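Side-chain contacts in SrtE1 (Streptomyces coelicolor, PDB 5CUW), which anchors surface proteins to the cell wall as a class E sortase, a transpeptidase that recognizes Leu-Ala-x-Thr-Gly and Leu-Pro-x-Thr-Gly signals: residues A80-D83 / N88-L91; D83-N88 / V180-R185. One frame throughout, in Å; residues are numbered along the deposited sequence.

Interaction 1. Residues A80-D83 / N88-L91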
loop_
_atom_site.group_PDB
_atom_site.type_symbol
_atom_site.label_atom_id
_atom_site.label_comp_id
_atom_site.label_asym_id
_atom_site.label_seq_id
_atom_site.Cartn_x
_atom_site.Cartn_y
_atom_site.Cartn_z
ATOM N N ALA A 80 9.458 -2.009 -6.050
ATOM C CA ALA A 80 10.499 -1.271 -5.339
ATOM C C ALA A 80 10.180 -1.114 -3.853
ATOM O O ALA A 80 9.014 -1.195 -3.452
ATOM C CB ALA A 80 10.686 0.098 -5.981
ATOM N N MET A 81 11.216 -0.891 -3.043
ATOM C CA MET A 81 11.035 -0.533 -1.635
ATOM C C MET A 81 10.948 0.982 -1.527
ATOM O O MET A 81 11.337 1.684 -2.460
ATOM C CB MET A 81 12.184 -1.069 -0.777
ATOM C CG MET A 81 12.193 -2.590 -0.627
ATOM S SD MET A 81 10.916 -3.194 0.503
ATOM C CE MET A 81 11.598 -2.654 2.069
ATOM N N PRO A 82 10.449 1.498 -0.393
ATOM C CA PRO A 82 10.277 2.952 -0.314
ATOM C C PRO A 82 11.608 3.698 -0.269
ATOM O O PRO A 82 11.643 4.883 -0.614
ATOM C CB PRO A 82 9.485 3.150 0.988
ATOM C CG PRO A 82 8.898 1.795 1.296
ATOM C CD PRO A 82 9.917 0.816 0.799
ATOM N N ASP A 83 12.691 3.037 0.135
ATOM C CA ASP A 83 13.965 3.748 0.220
ATOM C C ASP A 83 14.580 4.013 -1.169
ATOM O O ASP A 83 15.479 4.841 -1.297
ATOM C CB ASP A 83 14.958 2.990 1.116
ATOM C CG ASP A 83 15.266 1.605 0.610
ATOM O OD1 ASP A 83 14.339 0.774 0.541
ATOM O OD2 ASP A 83 16.446 1.337 0.306
ATOM N N ASN A 88 7.616 2.061 -7.299
ATOM C CA ASN A 88 6.236 1.938 -6.845
ATOM C C ASN A 88 6.135 0.852 -5.782
ATOM O O ASN A 88 6.263 -0.327 -6.090
ATOM C CB ASN A 88 5.318 1.629 -8.023
ATOM C CG ASN A 88 3.846 1.572 -7.628
ATOM O OD1 ASN A 88 3.490 1.808 -6.477
ATOM N ND2 ASN A 88 2.989 1.259 -8.591
ATOM N N PHE A 89 5.913 1.256 -4.534
ATOM C CA PHE A 89 5.850 0.316 -3.403
ATOM C C PHE A 89 4.438 -0.269 -3.361
ATOM O O PHE A 89 3.511 0.412 -2.980
ATOM C CB PHE A 89 6.215 1.041 -2.092
ATOM C CG PHE A 89 6.278 0.147 -0.855
ATOM C CD1 PHE A 89 7.072 -0.990 -0.822
ATOM C CD2 PHE A 89 5.568 0.490 0.292
ATOM C CE1 PHE A 89 7.141 -1.786 0.335
ATOM C CE2 PHE A 89 5.630 -0.296 1.453
ATOM C CZ PHE A 89 6.412 -1.432 1.471
ATOM N N GLY A 90 4.281 -1.521 -3.783
ATOM C CA GLY A 90 2.958 -2.121 -3.921
ATOM C C GLY A 90 2.550 -3.003 -2.749
ATOM O O GLY A 90 3.333 -3.836 -2.286
ATOM N N LEU A 91 1.317 -2.818 -2.277
ATOM C CA LEU A 91 0.818 -3.519 -1.086
ATOM C C LEU A 91 -0.602 -4.044 -1.272
ATOM O O LEU A 91 -1.438 -3.390 -1.901
ATOM C CB LEU A 91 0.843 -2.594 0.124
ATOM C CG LEU A 91 2.184 -1.966 0.490
ATOM C CD1 LEU A 91 1.918 -0.868 1.470
ATOM C CD2 LEU A 91 3.122 -3.008 1.090
HETATM O O HOH W 1 8.762 -0.412 -8.624
#
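Pro82 sets its CG over the face of the Phe89 ring, and this is the tight part of the contact. That CG sits 3.7 Å from the centroid of the Phe89 ring, only 9° off the ring normal, which makes a CH-pi interaction over the centre of one face. The neighbouring methylene, Pro82 CD, leans toward the CD1 and CE1 side of the same ring. Phe89 reaches this place because its CG stands anti to the backbone N (chi1 -176°), carrying the ring from strand 87-92 against Pro82 of the preceding loop. The ring's edge is engaged differently: Ala80 O lies in its plane, 3.3 Å from Phe89 CD1, and also receives a CA-H...O contact from Phe89 CA. Met81 completes the set with a looser Met-aromatic approach, its SD 4.0 Å from Phe89 CE1 and oblique to the ring. Ile54, His71, Tyr125 and Ile158 also touch Phe89, so that it belongs to the interior of the sortase beta-barrel, its side chain about 8 Å from that of Tyr72, the inferred substrate-recognition residue. Toward Ala80 N the contact slackens. There one water joins the backbones, accepting from Ala80 N at 3.1 Å and from Asn88 N at 3.0 Å, while the Asn88 side chain bonds Thr159 and the backbone carbonyl of Asp143 instead. Between 80-83 and 88-91, dispersion and CH-pi contact, a CA-H...O contact, a carbonyl at a ring edge and a shared water thus replace any direct conventional hydrogen bond; the Thr79 hydroxyl, just before, bonds Gly90 N.

Interaction 2. Residues D83-N88 / V180-R185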
loop_
_atom_site.group_PDB
_atom_site.type_symbol
_atom_site.label_atom_id
_atom_site.label_comp_id
_atom_site.label_asym_id
_atom_site.label_seq_id
_atom_site.Cartn_x
_atom_site.Cartn_y
_atom_site.Cartn_z
ATOM N N ASP A 83 12.691 3.037 0.135
ATOM C CA ASP A 83 13.965 3.748 0.220
ATOM C C ASP A 83 14.580 4.013 -1.169
ATOM O O ASP A 83 15.479 4.841 -1.297
ATOM C CB ASP A 83 14.958 2.990 1.116
ATOM C CG ASP A 83 15.266 1.605 0.610
ATOM O OD1 ASP A 83 14.339 0.774 0.541
ATOM O OD2 ASP A 83 16.446 1.337 0.306
ATOM N N ALA A 84 14.076 3.346 -2.206
ATOM C CA ALA A 84 14.541 3.612 -3.575
ATOM C C ALA A 84 14.128 5.005 -4.035
ATOM O O ALA A 84 12.984 5.419 -3.829
ATOM C CB ALA A 84 14.001 2.573 -4.528
ATOM N N LYS A 85 15.051 5.718 -4.677
ATOM C CA LYS A 85 14.798 7.095 -5.095
ATOM C C LYS A 85 13.764 7.197 -6.207
ATOM O O LYS A 85 13.337 8.287 -6.564
ATOM C CB LYS A 85 16.094 7.763 -5.528
ATOM C CG LYS A 85 17.103 7.838 -4.402
ATOM C CD LYS A 85 16.433 8.347 -3.129
ATOM C CE LYS A 85 17.428 8.472 -1.985
ATOM N NZ LYS A 85 16.783 8.948 -0.729
ATOM N N ALA A 86 13.366 6.057 -6.754
ATOM C CA ALA A 86 12.189 5.991 -7.601
ATOM C C ALA A 86 11.649 4.578 -7.568
ATOM O O ALA A 86 12.403 3.600 -7.394
ATOM C CB ALA A 86 12.505 6.424 -9.034
ATOM N N GLY A 87 10.338 4.464 -7.730
ATOM C CA GLY A 87 9.706 3.164 -7.728
ATOM C C GLY A 87 8.269 3.211 -7.249
ATOM O O GLY A 87 7.759 4.260 -6.862
ATOM N N ASN A 88 7.616 2.061 -7.299
ATOM C CA ASN A 88 6.236 1.938 -6.845
ATOM C C ASN A 88 6.135 0.852 -5.782
ATOM O O ASN A 88 6.263 -0.327 -6.090
ATOM C CB ASN A 88 5.318 1.629 -8.023
ATOM C CG ASN A 88 3.846 1.572 -7.628
ATOM O OD1 ASN A 88 3.490 1.808 -6.477
ATOM N ND2 ASN A 88 2.989 1.259 -8.591
ATOM N N VAL A 180 5.947 12.468 0.045
ATOM C CA VAL A 180 6.152 13.884 0.313
ATOM C C VAL A 180 7.248 14.133 1.353
ATOM O O VAL A 180 7.772 15.241 1.429
ATOM C CB VAL A 180 4.841 14.568 0.769
ATOM C CG1 VAL A 180 3.808 14.485 -0.346
ATOM C CG2 VAL A 180 4.308 13.918 2.025
ATOM N N GLU A 181 7.600 13.112 2.137
ATOM C CA GLU A 181 8.648 13.248 3.152
ATOM C C GLU A 181 9.367 11.919 3.397
ATOM O O GLU A 181 8.741 10.869 3.502
ATOM C CB GLU A 181 8.078 13.776 4.485
ATOM C CG GLU A 181 9.177 14.125 5.497
ATOM C CD GLU A 181 8.671 14.558 6.884
ATOM O OE1 GLU A 181 7.446 14.512 7.147
ATOM O OE2 GLU A 181 9.524 14.943 7.720
ATOM N N GLU A 182 10.690 11.973 3.447
ATOM C CA GLU A 182 11.495 10.842 3.892
ATOM C C GLU A 182 12.188 11.316 5.154
ATOM O O GLU A 182 13.048 12.196 5.101
ATOM C CB GLU A 182 12.498 10.403 2.814
ATOM C CG GLU A 182 13.407 9.255 3.233
ATOM C CD GLU A 182 14.390 8.843 2.138
ATOM O OE1 GLU A 182 14.351 9.441 1.044
ATOM O OE2 GLU A 182 15.205 7.924 2.376
ATOM N N ARG A 183 11.791 10.756 6.291
ATOM C CA ARG A 183 12.186 11.293 7.591
ATOM C C ARG A 183 12.954 10.284 8.446
ATOM O O ARG A 183 12.432 9.216 8.776
ATOM C CB ARG A 183 10.943 11.773 8.344
ATOM C CG ARG A 183 11.217 12.400 9.702
ATOM C CD ARG A 183 9.905 12.785 10.366
ATOM N NE ARG A 183 10.112 13.627 11.538
ATOM C CZ ARG A 183 10.098 14.953 11.510
ATOM N NH1 ARG A 183 9.883 15.590 10.364
ATOM N NH2 ARG A 183 10.293 15.643 12.625
ATOM N N PRO A 184 14.200 10.622 8.803
ATOM C CA PRO A 184 15.017 9.773 9.673
ATOM C C PRO A 184 14.332 9.568 11.004
ATOM O O PRO A 184 13.759 10.513 11.556
ATOM C CB PRO A 184 16.312 10.572 9.854
ATOM C CG PRO A 184 16.330 11.535 8.736
ATOM C CD PRO A 184 14.898 11.863 8.435
ATOM N N ARG A 185 14.394 8.344 11.510
ATOM C CA ARG A 185 13.729 7.996 12.754
ATOM C C ARG A 185 14.218 8.875 13.908
ATOM O O ARG A 185 13.481 9.142 14.858
ATOM C CB ARG A 185 13.958 6.520 13.073
ATOM C CG ARG A 185 13.220 6.047 14.305
ATOM C CD ARG A 185 13.186 4.531 14.405
ATOM N NE ARG A 185 12.185 4.093 15.375
ATOM C CZ ARG A 185 10.920 3.833 15.066
ATOM N NH1 ARG A 185 10.506 3.952 13.813
ATOM N NH2 ARG A 185 10.072 3.444 16.006
#
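Lys85 begins with CG anti to its carbonyl carbon (chi1 -62°) and bends at chi2 (-47°), then runs straight to its ammonium group; Glu182 is extended, with CG anti to the backbone N and the chain straight beyond it. The folded lysine and the outstretched glutamate meet at about a right angle. Lys85 NZ comes 3.0 Å from Glu182 OE1, forming a salt bridge whose hydrogen bond is weak, and stays 3.6 Å from Glu182 OE2, so the ammonium favours one oxygen of the carboxylate. The same OE1 also forms a salt bridge with Arg156 of strand 156-164, and two cations therefore share one oxygen, which would be expected to favour the ionised carboxylate. In the sortase barrel this contact sits at the surface, joining the loop that leads into strand 87-92 to the C-terminal end of strand 171-184. Just before Glu182, Val180 and Glu181 both face Val124 in a classic beta bulge. On the strand itself, Arg183 NH1 donates to Glu181 OE2 at 2.7 Å, the oxygen using its syn lone pair and lying in the guanidinium plane, while Arg183 NE and NH2 bond the backbone carbonyls of Gly188 and Lys187.

In the fold
Followed from the N terminus, the chain leaves strand 69-71 and enters the loop that starts both contacts. Interaction 1 closes first, bringing 80-83 back against strand 87-92 across only four intervening residues. Interaction 2 begins in the same loop and, with 91 residues between its segments, meets the end of strand 171-184. The two overlap at Asp83 and Asn88, and as chain spans they cross: the long one opens before the short one has closed. Their centres lie about 9 Å apart, and Ala80 CB packs on Gly87 CA. One contact thus fastens the loop inward to the barrel interior, the other outward to the last strand.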